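Rhamnosidase B (Bacillus sp., PDB 2OKX) removes terminal alpha-L-rhamnose residues from glycosides by hydrolysis as a glycoside hydrolase family 78 enzyme, probably with inversion of the anomeric configuration. Local coordinates at residues A371-A374 / A375-E378; A222-L225 / R226-M229. All blocks are in the same frame, centred on the assembly; numbering follows the deposited sequence.

Both contacts are local turns of the chain within the D2 region of the rhamnosidase, and in both a threonine or aspartate side chain accepts a bond from a backbone N-H three residues further on. Contact 2 comes first in sequence, where strand 219-223 passes into helix 225-229; contact 1 follows in the loop between helix 362-370 and strand 384-386. Their centres lie about 23 Å apart and their nearest atoms about 13 Å, so they do not touch. Contact 2 is buried, about 22 Å from the centre of the chain; a glycerol, probably from the crystallisation liquor, lies about 5 Å from the side chain of Leu225. Contact 1 sits some 44 Å out and is partly open to solvent.

Contact 1: residues A371-A374 / A375-E378; sequences APTA and AALE
Polar contacts organise the turn at Thr373. Its OG1 accepts the backbone N-H of Ala376, with Ala376 N 3.2 Å from Thr373 OG1 and the bond almost straight at 171°. The torsion about CA-CB explains the reach: OG1 lies between the backbone N and the carbonyl carbon (chi1 65°), which brings it to Ala376 N, while CG2 is set beside the backbone N. A second N-H, that of Leu377, is shared less neatly. Leu377 N makes weak, bent bonds to Thr373 O (3.2 Å) and Ala374 O (3.3 Å).

Apolar contacts lie beside these. The methyl CB of Ala371 meets one branch of Leu377, its CD1, at 3.7 Å; both residues are buried. The CB of Ala376 approaches the Pro372 ring at its CD atom, 4.0 Å away, and also lies 4.3 Å from Ala371 CB.

The chain leaves helical geometry at Ala371, just after helix 362-370, and takes up helical backbone angles again beyond Thr373. The bonds from Ala376 N to Thr373 OG1 and from Leu377 N to Thr373 O are together consistent with an ST motif, its main-chain bond weak, at the start of a short run of helical backbone angles.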
ATOM      1  N   ALA A 371     -42.169  -3.234  -6.106  1.00 39.08           N
ATOM      2  CA  ALA A 371     -42.338  -2.929  -4.689  1.00 38.90           C
ATOM      3  C   ALA A 371     -42.125  -1.443  -4.420  1.00 38.94           C
ATOM      4  O   ALA A 371     -41.134  -1.049  -3.807  1.00 39.60           O
ATOM      5  CB  ALA A 371     -41.371  -3.757  -3.854  1.00 38.33           C
ATOM      6  N   PRO A 372     -43.064  -0.598  -4.871  1.00 38.51           N
ATOM      7  CA  PRO A 372     -42.983   0.852  -4.681  1.00 38.07           C
ATOM      8  C   PRO A 372     -43.189   1.296  -3.232  1.00 38.33           C
ATOM      9  O   PRO A 372     -42.969   2.458  -2.896  1.00 39.23           O
ATOM     10  CB  PRO A 372     -44.074   1.373  -5.609  1.00 39.04           C
ATOM     11  CG  PRO A 372     -45.111   0.299  -5.517  1.00 37.76           C
ATOM     12  CD  PRO A 372     -44.282  -0.960  -5.618  1.00 38.76           C
ATOM     13  N   THR A 373     -43.613   0.367  -2.380  1.00 37.34           N
ATOM     14  CA  THR A 373     -43.842   0.666  -0.970  1.00 37.64           C
ATOM     15  C   THR A 373     -43.296  -0.470  -0.122  1.00 37.18           C
ATOM     16  O   THR A 373     -43.030  -1.557  -0.629  1.00 38.09           O
ATOM     17  CB  THR A 373     -45.348   0.811  -0.657  1.00 38.32           C
ATOM     18  OG1 THR A 373     -46.001  -0.446  -0.875  1.00 38.66           O
ATOM     19  CG2 THR A 373     -45.985   1.864  -1.549  1.00 36.95           C
ATOM     20  N   ALA A 374     -43.136  -0.219   1.172  1.00 37.07           N
ATOM     21  CA  ALA A 374     -42.629  -1.233   2.088  1.00 37.83           C
ATOM     22  C   ALA A 374     -43.609  -2.399   2.189  1.00 38.61           C
ATOM     23  O   ALA A 374     -43.213  -3.541   2.430  1.00 39.12           O
ATOM     24  CB  ALA A 374     -42.402  -0.625   3.466  1.00 38.32           C
ATOM     25  N   ALA A 375     -44.893  -2.100   2.014  1.00 38.60           N
ATOM     26  CA  ALA A 375     -45.931  -3.121   2.091  1.00 39.63           C
ATOM     27  C   ALA A 375     -45.765  -4.102   0.941  1.00 38.92           C
ATOM     28  O   ALA A 375     -45.704  -5.314   1.151  1.00 39.00           O
ATOM     29  CB  ALA A 375     -47.312  -2.472   2.031  1.00 40.08           C
ATOM     30  N   ALA A 376     -45.685  -3.564  -0.272  1.00 39.11           N
ATOM     31  CA  ALA A 376     -45.520  -4.373  -1.474  1.00 39.81           C
ATOM     32  C   ALA A 376     -44.238  -5.192  -1.408  1.00 40.95           C
ATOM     33  O   ALA A 376     -44.122  -6.239  -2.047  1.00 41.05           O
ATOM     34  CB  ALA A 376     -45.499  -3.474  -2.705  1.00 39.45           C
ATOM     35  N   LEU A 377     -43.277  -4.709  -0.627  1.00 42.14           N
ATOM     36  CA  LEU A 377     -41.995  -5.385  -0.482  1.00 41.54           C
ATOM     37  C   LEU A 377     -42.165  -6.720   0.239  1.00 42.23           C
ATOM     38  O   LEU A 377     -41.327  -7.614   0.112  1.00 41.97           O
ATOM     39  CB  LEU A 377     -41.020  -4.487   0.288  1.00 41.50           C
ATOM     40  CG  LEU A 377     -39.539  -4.865   0.236  1.00 40.33           C
ATOM     41  CD1 LEU A 377     -39.056  -4.826  -1.206  1.00 39.69           C
ATOM     42  CD2 LEU A 377     -38.735  -3.898   1.092  1.00 40.30           C
ATOM     43  N   GLU A 378     -43.258  -6.852   0.989  1.00 43.33           N
ATOM     44  CA  GLU A 378     -43.542  -8.081   1.729  1.00 43.38           C
ATOM     45  C   GLU A 378     -43.522  -9.312   0.830  1.00 41.36           C
ATOM     46  O   GLU A 378     -43.186 -10.409   1.276  1.00 40.61           O
ATOM     47  CB  GLU A 378     -44.907  -7.986   2.416  1.00 46.84           C
ATOM     48  CG  GLU A 378     -44.960  -6.990   3.560  1.00 51.87           C
ATOM     49  CD  GLU A 378     -43.991  -7.337   4.675  1.00 54.76           C
ATOM     50  OE1 GLU A 378     -44.086  -8.459   5.219  1.00 56.10           O
ATOM     51  OE2 GLU A 378     -43.136  -6.487   5.005  1.00 57.03           O
TER

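Contact 2: residues A222-L225 / R226-M229; sequences ALDL and RNQM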
ATOM      1  N   ALA A 222     -20.946   4.258   6.737  1.00 20.14           N
ATOM      2  CA  ALA A 222     -19.979   3.447   6.019  1.00 22.84           C
ATOM      3  C   ALA A 222     -20.476   2.009   6.138  1.00 23.82           C
ATOM      4  O   ALA A 222     -20.688   1.501   7.247  1.00 25.01           O
ATOM      5  CB  ALA A 222     -18.589   3.597   6.648  1.00 18.73           C
ATOM      6  N   LEU A 223     -20.674   1.362   4.993  1.00 23.46           N
ATOM      7  CA  LEU A 223     -21.175  -0.006   4.958  1.00 23.96           C
ATOM      8  C   LEU A 223     -20.203  -0.980   4.317  1.00 23.38           C
ATOM      9  O   LEU A 223     -19.616  -0.684   3.280  1.00 23.14           O
ATOM     10  CB  LEU A 223     -22.489  -0.071   4.169  1.00 23.98           C
ATOM     11  CG  LEU A 223     -23.311   1.191   3.892  1.00 26.56           C
ATOM     12  CD1 LEU A 223     -24.529   0.806   3.056  1.00 24.55           C
ATOM     13  CD2 LEU A 223     -23.739   1.852   5.183  1.00 25.45           C
ATOM     14  N   ASP A 224     -20.033  -2.144   4.934  1.00 23.15           N
ATOM     15  CA  ASP A 224     -19.166  -3.164   4.366  1.00 24.22           C
ATOM     16  C   ASP A 224     -20.105  -4.120   3.634  1.00 24.51           C
ATOM     17  O   ASP A 224     -20.504  -5.163   4.161  1.00 24.69           O
ATOM     18  CB  ASP A 224     -18.394  -3.895   5.461  1.00 24.44           C
ATOM     19  CG  ASP A 224     -17.320  -4.806   4.902  1.00 24.47           C
ATOM     20  OD1 ASP A 224     -16.372  -5.135   5.646  1.00 26.18           O
ATOM     21  OD2 ASP A 224     -17.425  -5.200   3.722  1.00 23.53           O
ATOM     22  N   LEU A 225     -20.475  -3.730   2.420  1.00 23.62           N
ATOM     23  CA  LEU A 225     -21.381  -4.514   1.594  1.00 23.95           C
ATOM     24  C   LEU A 225     -20.799  -5.862   1.190  1.00 24.39           C
ATOM     25  O   LEU A 225     -21.536  -6.830   1.011  1.00 23.34           O
ATOM     26  CB  LEU A 225     -21.768  -3.712   0.349  1.00 23.45           C
ATOM     27  CG  LEU A 225     -22.584  -2.444   0.610  1.00 24.45           C
ATOM     28  CD1 LEU A 225     -22.816  -1.691  -0.695  1.00 23.10           C
ATOM     29  CD2 LEU A 225     -23.911  -2.816   1.259  1.00 27.14           C
ATOM     30  N   ARG A 226     -19.479  -5.928   1.050  1.00 23.49           N
ATOM     31  CA  ARG A 226     -18.814  -7.172   0.669  1.00 23.65           C
ATOM     32  C   ARG A 226     -19.084  -8.270   1.699  1.00 24.59           C
ATOM     33  O   ARG A 226     -19.539  -9.361   1.353  1.00 24.71           O
ATOM     34  CB  ARG A 226     -17.302  -6.942   0.536  1.00 22.94           C
ATOM     35  CG  ARG A 226     -16.466  -8.206   0.313  1.00 23.25           C
ATOM     36  CD  ARG A 226     -14.981  -7.874   0.434  1.00 22.69           C
ATOM     37  NE  ARG A 226     -14.123  -9.053   0.520  1.00 21.55           N
ATOM     38  CZ  ARG A 226     -13.703  -9.762  -0.524  1.00 21.13           C
ATOM     39  NH1 ARG A 226     -12.922 -10.821  -0.336  1.00 21.29           N
ATOM     40  NH2 ARG A 226     -14.054  -9.415  -1.752  1.00 21.16           N
ATOM     41  N   ASN A 227     -18.808  -7.980   2.968  1.00 23.59           N
ATOM     42  CA  ASN A 227     -19.019  -8.963   4.021  1.00 24.53           C
ATOM     43  C   ASN A 227     -20.505  -9.150   4.359  1.00 24.65           C
ATOM     44  O   ASN A 227     -20.899 -10.191   4.884  1.00 25.87           O
ATOM     45  CB  ASN A 227     -18.228  -8.579   5.283  1.00 24.27           C
ATOM     46  CG  ASN A 227     -16.713  -8.670   5.088  1.00 25.74           C
ATOM     47  OD1 ASN A 227     -16.225  -9.214   4.091  1.00 25.49           O
ATOM     48  ND2 ASN A 227     -15.965  -8.147   6.053  1.00 22.85           N
ATOM     49  N   GLN A 228     -21.327  -8.150   4.050  1.00 24.97           N
ATOM     50  CA  GLN A 228     -22.760  -8.237   4.321  1.00 26.38           C
ATOM     51  C   GLN A 228     -23.477  -9.114   3.289  1.00 28.43           C
ATOM     52  O   GLN A 228     -24.334  -9.926   3.648  1.00 28.17           O
ATOM     53  CB  GLN A 228     -23.385  -6.835   4.334  1.00 25.34           C
ATOM     54  CG  GLN A 228     -24.914  -6.803   4.180  1.00 27.53           C
ATOM     55  CD  GLN A 228     -25.665  -7.399   5.366  1.00 27.84           C
ATOM     56  OE1 GLN A 228     -26.887  -7.581   5.314  1.00 28.68           O
ATOM     57  NE2 GLN A 228     -24.943  -7.699   6.439  1.00 25.92           N
ATOM     58  N   MET A 229     -23.119  -8.950   2.017  1.00 27.47           N
ATOM     59  CA  MET A 229     -23.734  -9.713   0.933  1.00 26.52           C
ATOM     60  C   MET A 229     -23.132 -11.104   0.725  1.00 27.09           C
ATOM     61  O   MET A 229     -23.810 -12.007   0.234  1.00 25.25           O
ATOM     62  CB  MET A 229     -23.655  -8.920  -0.376  1.00 26.19           C
ATOM     63  CG  MET A 229     -24.357  -7.574  -0.334  1.00 27.26           C
ATOM     64  SD  MET A 229     -26.109  -7.688   0.110  1.00 29.13           S
ATOM     65  CE  MET A 229     -26.841  -8.135  -1.462  1.00 26.01           C
TER
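The carboxylate of Asp224 and the amide of Asn227 cross at a slant, their planes 32° apart, but the bond between the two residues runs to the backbone. Asn227 N donates to Asp224 OD2 at 3.2 Å, nearly straight, and approaches from above the carboxylate plane, 57° out of it. With CG turned anti to its own backbone N (chi1 -171°), Asp224 brings this oxygen over the first turn, where OD2 also touches the CB of Arg226 at 3.6 Å. The other oxygen, OD1, forms a salt bridge with Arg20, and Asn227 OD1 is hydrogen-bonded to Ser233 OG; both polar ends are thus held by further parts of the chain.

Asp224 is the N-cap of helix 225-229, which follows directly on strand 219-223 of an antiparallel sheet in the D2 region. Its carbonyl starts the helical ladder, Gln228 N lying 3.1 Å from Asp224 O, and Met229 N continues it to Leu225 O at 2.8 Å.

Leu225 and Met229 pack on common neighbours, whereas Arg226 leads away. Met229 lays its CG against Leu225 O at 3.2 Å, and its side chain meets Tyr242 and Ile305, residues that Leu225 also touches. Arg226 instead runs out extended from CG to NE, and its guanidinium donates to the carbonyls of His236, Asn238 and Asp309.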